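Local structure of glucose-permease IIA component (Mycoplasma capricolum, 2GPR) at residues K6-L11 against A49-K54; G16-L21 against D36-N41; F59-A64 against S85-G90. The protein takes a phosphoryl group from phospho-HPr onto a histidine and hands it to the EIIB domain, driving phosphorylation of glucose during its uptake. One frame throughout, in Å; residues are numbered along the deposited sequence.

Interaction 1. Residues K6-L11 against A49-K54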
loop_
_atom_site.group_PDB
_atom_site.type_symbol
_atom_site.label_atom_id
_atom_site.label_comp_id
_atom_site.label_asym_id
_atom_site.label_seq_id
_atom_site.Cartn_x
_atom_site.Cartn_y
_atom_site.Cartn_z
ATOM N N LYS A 6 7.750 6.150 -19.937
ATOM C CA LYS A 6 6.796 6.576 -18.948
ATOM C C LYS A 6 7.004 5.756 -17.688
ATOM O O LYS A 6 7.240 4.549 -17.741
ATOM C CB LYS A 6 5.341 6.669 -19.424
ATOM C CG LYS A 6 4.779 5.373 -20.001
ATOM C CD LYS A 6 3.340 5.056 -19.561
ATOM C CE LYS A 6 3.222 4.370 -18.180
ATOM N NZ LYS A 6 3.733 2.976 -18.134
ATOM N N ASN A 7 7.029 6.452 -16.569
ATOM C CA ASN A 7 7.230 5.849 -15.261
ATOM C C ASN A 7 5.958 5.841 -14.428
ATOM O O ASN A 7 4.897 6.351 -14.834
ATOM C CB ASN A 7 8.409 6.448 -14.466
ATOM C CG ASN A 7 8.242 7.916 -14.030
ATOM O OD1 ASN A 7 8.169 8.841 -14.842
ATOM N ND2 ASN A 7 8.314 8.161 -12.724
ATOM N N LEU A 8 6.038 5.150 -13.288
ATOM C CA LEU A 8 4.927 5.120 -12.391
ATOM C C LEU A 8 5.322 5.719 -11.065
ATOM O O LEU A 8 6.254 5.309 -10.423
ATOM C CB LEU A 8 4.260 3.750 -12.214
ATOM C CG LEU A 8 3.110 3.836 -11.183
ATOM C CD1 LEU A 8 1.761 3.682 -11.835
ATOM C CD2 LEU A 8 3.307 2.865 -10.036
ATOM N N LYS A 9 4.642 6.727 -10.677
ATOM C CA LYS A 9 4.949 7.360 -9.419
ATOM C C LYS A 9 4.093 6.787 -8.310
ATOM O O LYS A 9 2.869 6.708 -8.437
ATOM C CB LYS A 9 4.689 8.836 -9.533
ATOM C CG LYS A 9 5.930 9.597 -9.925
ATOM C CD LYS A 9 5.611 11.075 -10.264
ATOM C CE LYS A 9 4.347 11.530 -9.518
ATOM N NZ LYS A 9 3.943 12.928 -9.811
ATOM N N VAL A 10 4.709 6.367 -7.200
ATOM C CA VAL A 10 3.895 5.847 -6.134
ATOM C C VAL A 10 3.857 6.790 -4.966
ATOM O O VAL A 10 4.886 7.254 -4.606
ATOM C CB VAL A 10 3.972 4.313 -5.870
ATOM C CG1 VAL A 10 4.518 3.505 -7.044
ATOM C CG2 VAL A 10 4.555 3.870 -4.544
ATOM N N LEU A 11 2.666 7.164 -4.437
ATOM C CA LEU A 11 2.580 8.099 -3.284
ATOM C C LEU A 11 2.516 7.402 -1.907
ATOM O O LEU A 11 2.310 6.193 -1.766
ATOM C CB LEU A 11 1.434 9.164 -3.372
ATOM C CG LEU A 11 1.139 9.794 -4.737
ATOM C CD1 LEU A 11 0.093 10.880 -4.601
ATOM C CD2 LEU A 11 2.375 10.361 -5.423
ATOM N N ALA A 49 -5.023 5.967 -1.675
ATOM C CA ALA A 49 -4.491 5.296 -2.802
ATOM C C ALA A 49 -3.098 5.851 -3.221
ATOM O O ALA A 49 -2.882 7.056 -3.420
ATOM C CB ALA A 49 -5.502 5.383 -3.940
ATOM N N PRO A 50 -2.169 4.940 -3.431
ATOM C CA PRO A 50 -0.796 5.233 -3.858
ATOM C C PRO A 50 -0.663 5.572 -5.325
ATOM O O PRO A 50 0.300 6.174 -5.737
ATOM C CB PRO A 50 -0.024 3.948 -3.605
ATOM C CG PRO A 50 -0.987 2.924 -2.949
ATOM C CD PRO A 50 -2.313 3.620 -2.745
ATOM N N VAL A 51 -1.618 5.114 -6.115
ATOM C CA VAL A 51 -1.709 5.344 -7.554
ATOM C C VAL A 51 -3.169 5.350 -8.002
ATOM O O VAL A 51 -4.145 5.161 -7.228
ATOM C CB VAL A 51 -0.937 4.322 -8.381
ATOM C CG1 VAL A 51 0.524 4.260 -7.959
ATOM C CG2 VAL A 51 -1.607 2.955 -8.207
ATOM N N SER A 52 -3.339 5.558 -9.271
ATOM C CA SER A 52 -4.654 5.509 -9.820
ATOM C C SER A 52 -4.843 4.203 -10.557
ATOM O O SER A 52 -3.930 3.701 -11.206
ATOM C CB SER A 52 -4.900 6.693 -10.681
ATOM O OG SER A 52 -4.516 7.815 -9.922
ATOM N N GLY A 53 -6.019 3.611 -10.408
ATOM C CA GLY A 53 -6.305 2.336 -11.067
ATOM C C GLY A 53 -7.613 1.790 -10.577
ATOM O O GLY A 53 -8.422 2.552 -10.045
ATOM N N LYS A 54 -7.805 0.493 -10.742
ATOM C CA LYS A 54 -9.011 -0.193 -10.314
ATOM C C LYS A 54 -8.796 -1.022 -9.075
ATOM O O LYS A 54 -7.838 -1.817 -8.970
ATOM C CB LYS A 54 -9.469 -1.127 -11.386
ATOM C CG LYS A 54 -10.952 -1.032 -11.598
ATOM C CD LYS A 54 -11.544 -2.359 -11.973
ATOM C CE LYS A 54 -10.878 -2.981 -13.174
ATOM N NZ LYS A 54 -11.676 -4.126 -13.630
#
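Leu-8 sets CG anti to the backbone N (chi1 178°), and Val-51 turns CG1 away from its own carbonyl carbon (chi1 -56°); these two rotations bring a leucine branch and a valine methyl together. The side chains meet at about a right angle, with Leu-8 CD2 3.7 Å from Val-51 CG1. Val-51 CG1 also meets Val-10 and the backbone at Lys-9. Val-10 lies beside Val-51, pointing the same way, and its CB is 4.0 Å from Val-51 CG1, while the carbonyl oxygen Lys-9 O approaches the methyl from the backbone between Leu-8 and Val-10, 3.4 Å from Val-51 CG1.

A single hydrogen bond ties the two backbones. Leu-11 N donates to Pro-50 O over 2.9 Å, nearly straight at 174°, and arrives in the carbonyl plane on a lone pair. Beside this bond, carbons pack on the carbonyl oxygens: Leu-11 CG sits 3.8 Å from Pro-50 O, and the proline ring presents Pro-50 CB to Leu-11 O at 3.7 Å.

The contact therefore joins the end of strand 8-11 to the loop that leads into strand 53-57. Strand 8-11 pairs antiparallel with strand 149-153 through backbone bonds of Leu-8 and Val-10, and Ile-75 of strand 74-78 packs against both Pro-50 and Val-51.

Interaction 2. Residues G16-L21 against D36-N41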
loop_
_atom_site.group_PDB
_atom_site.type_symbol
_atom_site.label_atom_id
_atom_site.label_comp_id
_atom_site.label_asym_id
_atom_site.label_seq_id
_atom_site.Cartn_x
_atom_site.Cartn_y
_atom_site.Cartn_z
ATOM N N GLY A 16 3.944 8.877 7.913
ATOM C CA GLY A 16 4.811 7.904 8.600
ATOM C C GLY A 16 6.176 7.741 7.942
ATOM O O GLY A 16 6.625 8.597 7.180
ATOM N N THR A 17 6.825 6.612 8.236
ATOM C CA THR A 17 8.124 6.341 7.691
ATOM C C THR A 17 8.108 5.202 6.710
ATOM O O THR A 17 7.671 4.105 7.025
ATOM C CB THR A 17 9.032 5.878 8.830
ATOM O OG1 THR A 17 8.749 6.633 9.970
ATOM C CG2 THR A 17 10.514 5.936 8.451
ATOM N N ILE A 18 8.687 5.413 5.558
ATOM C CA ILE A 18 8.857 4.323 4.658
ATOM C C ILE A 18 10.029 3.530 5.226
ATOM O O ILE A 18 11.010 4.118 5.666
ATOM C CB ILE A 18 9.099 4.786 3.229
ATOM C CG1 ILE A 18 7.881 5.607 2.748
ATOM C CG2 ILE A 18 9.358 3.587 2.299
ATOM C CD1 ILE A 18 6.555 4.819 2.789
ATOM N N ILE A 19 9.857 2.227 5.362
ATOM C CA ILE A 19 10.870 1.331 5.875
ATOM C C ILE A 19 10.953 0.262 4.805
ATOM O O ILE A 19 10.150 0.306 3.884
ATOM C CB ILE A 19 10.451 0.738 7.243
ATOM C CG1 ILE A 19 9.238 -0.200 7.095
ATOM C CG2 ILE A 19 10.033 1.839 8.205
ATOM C CD1 ILE A 19 8.340 -0.156 8.318
ATOM N N THR A 20 11.877 -0.698 4.926
ATOM C CA THR A 20 12.043 -1.767 3.936
ATOM C C THR A 20 11.233 -2.975 4.297
ATOM O O THR A 20 10.706 -3.055 5.412
ATOM C CB THR A 20 13.528 -2.168 3.709
ATOM O OG1 THR A 20 14.149 -2.574 4.928
ATOM C CG2 THR A 20 14.324 -1.028 3.080
ATOM N N LEU A 21 11.132 -3.901 3.342
ATOM C CA LEU A 21 10.384 -5.111 3.556
ATOM C C LEU A 21 11.130 -5.999 4.540
ATOM O O LEU A 21 10.589 -6.852 5.261
ATOM C CB LEU A 21 10.131 -5.889 2.257
ATOM C CG LEU A 21 9.016 -5.316 1.375
ATOM C CD1 LEU A 21 8.844 -6.230 0.170
ATOM C CD2 LEU A 21 7.677 -5.168 2.127
ATOM N N ASP A 36 7.834 -7.406 -4.642
ATOM C CA ASP A 36 8.747 -6.415 -4.052
ATOM C C ASP A 36 8.022 -5.152 -3.723
ATOM O O ASP A 36 6.828 -5.075 -3.942
ATOM C CB ASP A 36 9.918 -6.084 -5.005
ATOM C CG ASP A 36 11.218 -5.783 -4.295
ATOM O OD1 ASP A 36 11.054 -5.088 -3.177
ATOM O OD2 ASP A 36 12.306 -6.183 -4.697
ATOM N N GLY A 37 8.748 -4.182 -3.169
ATOM C CA GLY A 37 8.186 -2.866 -2.782
ATOM C C GLY A 37 8.734 -2.433 -1.449
ATOM O O GLY A 37 9.864 -2.702 -1.123
ATOM N N PHE A 38 7.918 -1.843 -0.636
ATOM C CA PHE A 38 8.370 -1.405 0.675
ATOM C C PHE A 38 7.222 -1.395 1.722
ATOM O O PHE A 38 6.219 -2.057 1.566
ATOM C CB PHE A 38 8.992 -0.059 0.575
ATOM C CG PHE A 38 8.049 0.822 -0.180
ATOM C CD1 PHE A 38 8.015 0.799 -1.570
ATOM C CD2 PHE A 38 7.141 1.635 0.487
ATOM C CE1 PHE A 38 7.127 1.576 -2.301
ATOM C CE2 PHE A 38 6.241 2.435 -0.226
ATOM C CZ PHE A 38 6.227 2.397 -1.620
ATOM N N ALA A 39 7.377 -0.675 2.814
ATOM C CA ALA A 39 6.355 -0.647 3.837
ATOM C C ALA A 39 6.252 0.725 4.507
ATOM O O ALA A 39 6.943 1.683 4.208
ATOM C CB ALA A 39 6.547 -1.764 4.868
ATOM N N ILE A 40 5.348 0.810 5.390
ATOM C CA ILE A 40 5.124 2.024 6.010
ATOM C C ILE A 40 4.687 1.829 7.424
ATOM O O ILE A 40 3.917 0.921 7.748
ATOM C CB ILE A 40 4.218 2.985 5.171
ATOM C CG1 ILE A 40 4.409 4.464 5.602
ATOM C CG2 ILE A 40 2.723 2.626 5.189
ATOM C CD1 ILE A 40 3.730 5.481 4.665
ATOM N N ASN A 41 5.313 2.665 8.274
ATOM C CA ASN A 41 4.988 2.828 9.668
ATOM C C ASN A 41 3.964 3.957 9.735
ATOM O O ASN A 41 4.334 5.171 9.716
ATOM C CB ASN A 41 6.200 3.162 10.508
ATOM C CG ASN A 41 6.239 2.211 11.626
ATOM O OD1 ASN A 41 5.195 1.945 12.239
ATOM N ND2 ASN A 41 7.351 1.487 11.709
HETATM O O HOH W 1 12.200 -3.087 0.768
#
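Ile-18 and Ile-40 face each other as a non-hydrogen-bonded pair in an antiparallel beta ladder, the edge of the large sheet in this type-1 EIIA beta fold. Hydrogen-bonded pairs flank them: Thr-17 with Asn-41, and Ile-19 with Ala-39. Each of these pairs is joined by two reciprocal bonds, the N-H of either residue donating to the carbonyl oxygen of the other.

The tight part lies on the face carrying Ile-18, Phe-38 and Ile-40. Ile-18 has CG2 anti to its backbone N and CG1 beside that nitrogen (chi1 -61°), which sends its two branches to different partners. Ile-18 CG2 comes within 3.5 Å of Phe-38 CD2, oblique to the ring, and Ile-18 CD1 meets Ile-40 CD1, also at 3.5 Å. Val-150 of strand 149-153 touches both Ile-18 and Phe-38, and Ala-151 adds to the packing on the phenylalanine.

The other face is buried at Ile-19 and Ala-39, and turns partly exposed at Thr-17 and Asn-41. Ile-19 CG1 rests 3.8 Å from Ala-39 CB, and Ile-19 CD1 only skirts the amide of Asn-41; Thr-17 turns its hydroxyl to Glu-143.

Beyond the Ile-19 and Ala-39 pair, a water joins the backbones. Leu-21 still lays its isobutyl group along the partner strand, with Leu-21 CD2 3.5 Å from Phe-38 O, but the bridging water accepts from Leu-21 N (2.9 Å) and donates to Gly-37 O (3.0 Å).

Interaction 3. Residues F59-A64 against S85-G90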
loop_
_atom_site.group_PDB
_atom_site.type_symbol
_atom_site.label_atom_id
_atom_site.label_comp_id
_atom_site.label_asym_id
_atom_site.label_seq_id
_atom_site.Cartn_x
_atom_site.Cartn_y
_atom_site.Cartn_z
ATOM N N PHE A 59 -11.768 -6.410 0.074
ATOM C CA PHE A 59 -12.299 -7.491 0.872
ATOM C C PHE A 59 -13.239 -6.991 1.971
ATOM O O PHE A 59 -13.149 -5.878 2.480
ATOM C CB PHE A 59 -11.195 -8.251 1.598
ATOM C CG PHE A 59 -10.048 -8.768 0.777
ATOM C CD1 PHE A 59 -10.096 -10.062 0.250
ATOM C CD2 PHE A 59 -8.851 -8.051 0.658
ATOM C CE1 PHE A 59 -8.999 -10.610 -0.414
ATOM C CE2 PHE A 59 -7.751 -8.591 -0.009
ATOM C CZ PHE A 59 -7.821 -9.875 -0.536
ATOM N N PRO A 60 -14.107 -7.862 2.391
ATOM C CA PRO A 60 -15.071 -7.562 3.446
ATOM C C PRO A 60 -14.372 -7.177 4.734
ATOM O O PRO A 60 -14.931 -6.590 5.660
ATOM C CB PRO A 60 -15.810 -8.883 3.704
ATOM C CG PRO A 60 -15.179 -9.952 2.814
ATOM C CD PRO A 60 -14.172 -9.259 1.913
ATOM N N THR A 61 -13.168 -7.638 4.811
ATOM C CA THR A 61 -12.376 -7.415 5.977
ATOM C C THR A 61 -11.676 -6.041 5.958
ATOM O O THR A 61 -11.187 -5.556 6.968
ATOM C CB THR A 61 -11.455 -8.609 6.176
ATOM O OG1 THR A 61 -10.809 -8.858 4.941
ATOM C CG2 THR A 61 -12.300 -9.803 6.657
ATOM N N LYS A 62 -11.644 -5.428 4.782
ATOM C CA LYS A 62 -11.133 -4.074 4.554
ATOM C C LYS A 62 -9.687 -3.801 4.956
ATOM O O LYS A 62 -9.321 -2.658 5.221
ATOM C CB LYS A 62 -12.075 -3.118 5.284
ATOM C CG LYS A 62 -13.520 -3.328 4.848
ATOM C CD LYS A 62 -14.565 -2.701 5.761
ATOM C CE LYS A 62 -15.045 -3.629 6.899
ATOM N NZ LYS A 62 -15.170 -2.936 8.222
ATOM N N HIS A 63 -8.877 -4.834 5.013
ATOM C CA HIS A 63 -7.512 -4.706 5.511
ATOM C C HIS A 63 -6.462 -4.636 4.406
ATOM O O HIS A 63 -5.274 -4.435 4.699
ATOM C CB HIS A 63 -7.179 -5.903 6.432
ATOM C CG HIS A 63 -7.185 -7.167 5.615
ATOM N ND1 HIS A 63 -8.336 -7.606 4.952
ATOM C CD2 HIS A 63 -6.179 -8.029 5.292
ATOM C CE1 HIS A 63 -8.017 -8.721 4.275
ATOM N NE2 HIS A 63 -6.733 -9.017 4.474
ATOM N N ALA A 64 -6.893 -4.882 3.161
ATOM C CA ALA A 64 -5.958 -4.899 2.062
ATOM C C ALA A 64 -6.586 -4.355 0.766
ATOM O O ALA A 64 -7.721 -4.631 0.481
ATOM C CB ALA A 64 -5.431 -6.302 1.933
ATOM N N SER A 85 -7.655 -11.494 10.211
ATOM C CA SER A 85 -8.128 -12.066 11.435
ATOM C C SER A 85 -9.182 -11.232 12.135
ATOM O O SER A 85 -9.943 -11.758 12.931
ATOM C CB SER A 85 -6.991 -12.020 12.381
ATOM O OG SER A 85 -6.721 -10.646 12.651
ATOM N N LEU A 86 -9.138 -9.923 11.940
ATOM C CA LEU A 86 -10.022 -8.988 12.637
ATOM C C LEU A 86 -11.429 -8.967 12.102
ATOM O O LEU A 86 -12.326 -8.325 12.659
ATOM C CB LEU A 86 -9.430 -7.550 12.719
ATOM C CG LEU A 86 -8.067 -7.550 13.290
ATOM C CD1 LEU A 86 -7.903 -6.286 14.076
ATOM C CD2 LEU A 86 -7.977 -8.709 14.234
ATOM N N ASP A 87 -11.597 -9.662 10.986
ATOM C CA ASP A 87 -12.869 -9.720 10.281
ATOM C C ASP A 87 -13.439 -8.282 9.971
ATOM O O ASP A 87 -14.628 -7.983 9.987
ATOM C CB ASP A 87 -13.915 -10.463 11.122
ATOM C CG ASP A 87 -13.930 -11.914 10.644
ATOM O OD1 ASP A 87 -14.112 -12.168 9.387
ATOM O OD2 ASP A 87 -13.705 -12.873 11.467
ATOM N N GLY A 88 -12.538 -7.354 9.686
ATOM C CA GLY A 88 -12.950 -6.001 9.350
ATOM C C GLY A 88 -13.241 -5.056 10.525
ATOM O O GLY A 88 -13.961 -4.068 10.358
ATOM N N ASN A 89 -12.663 -5.317 11.674
ATOM C CA ASN A 89 -12.956 -4.485 12.823
ATOM C C ASN A 89 -11.914 -3.418 13.119
ATOM O O ASN A 89 -10.773 -3.700 13.474
ATOM C CB ASN A 89 -13.326 -5.321 14.047
ATOM C CG ASN A 89 -13.572 -4.514 15.291
ATOM O OD1 ASN A 89 -13.994 -3.323 15.247
ATOM N ND2 ASN A 89 -13.178 -5.115 16.419
ATOM N N GLY A 90 -12.347 -2.173 13.001
ATOM C CA GLY A 90 -11.494 -1.025 13.211
ATOM C C GLY A 90 -11.277 -0.303 11.902
ATOM O O GLY A 90 -10.848 0.854 11.869
#
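Lys-62 reaches across to Gly-88 with its ammonium group: Lys-62 NZ donates to Gly-88 O over 2.7 Å, in the carbonyl plane and on a lone pair. The lysine chain bends at chi3 and chi4 to get there, and the same NZ also bonds Phe-91 O, so two backbone carbonyls hold it. Alongside, Gly-88 CA offers a C-H to Thr-61 O at 3.0 Å, a close approach of the two backbones at a residue with no side chain. Thr-61 adds its methyl, with Thr-61 CG2 3.7 Å from Asp-87 CA.

Behind this first shell, a type I beta turn from Phe-59 to Lys-62, closed by Lys-62 N donating to Phe-59 O (2.8 Å), presents Thr-61 and Lys-62 to the other loop. Next along the chain is His-63, probably a zinc ligand shared with glycerol kinase and important for phospho-donor activity. Its side chain packs on Thr-83, Val-84 and Phe-91.

The contact thus joins two surface loops, one linking strand 53-57 to strand 64-68 and the other leading from strand 74-78 to strand 91-93, with Leu-86 packing on Val-115 and Lys-118 of helix 112-118.

In the fold
Interactions 1 and 2 are in direct touch: Val-10 CG2 packs 3.7 Å from Phe-38 CZ, although their centres lie about 16 Å apart. Along the chain, interaction 2 is nested within the loop that interaction 1 closes, and both reach the seven-stranded sheet. Interaction 3 stands apart, its nearest atoms about 10 Å from interaction 1 and about 11 Å from interaction 2; it lies across the chain's centre from interaction 1. One side chain of each comes within about 9 to 10 Å of that of His-78, the probable phosphoryl-carrying histidine: Pro-50 at about 10 Å, Ala-39 and Thr-61 at about 9 Å. Interaction 3 alone contains His-63.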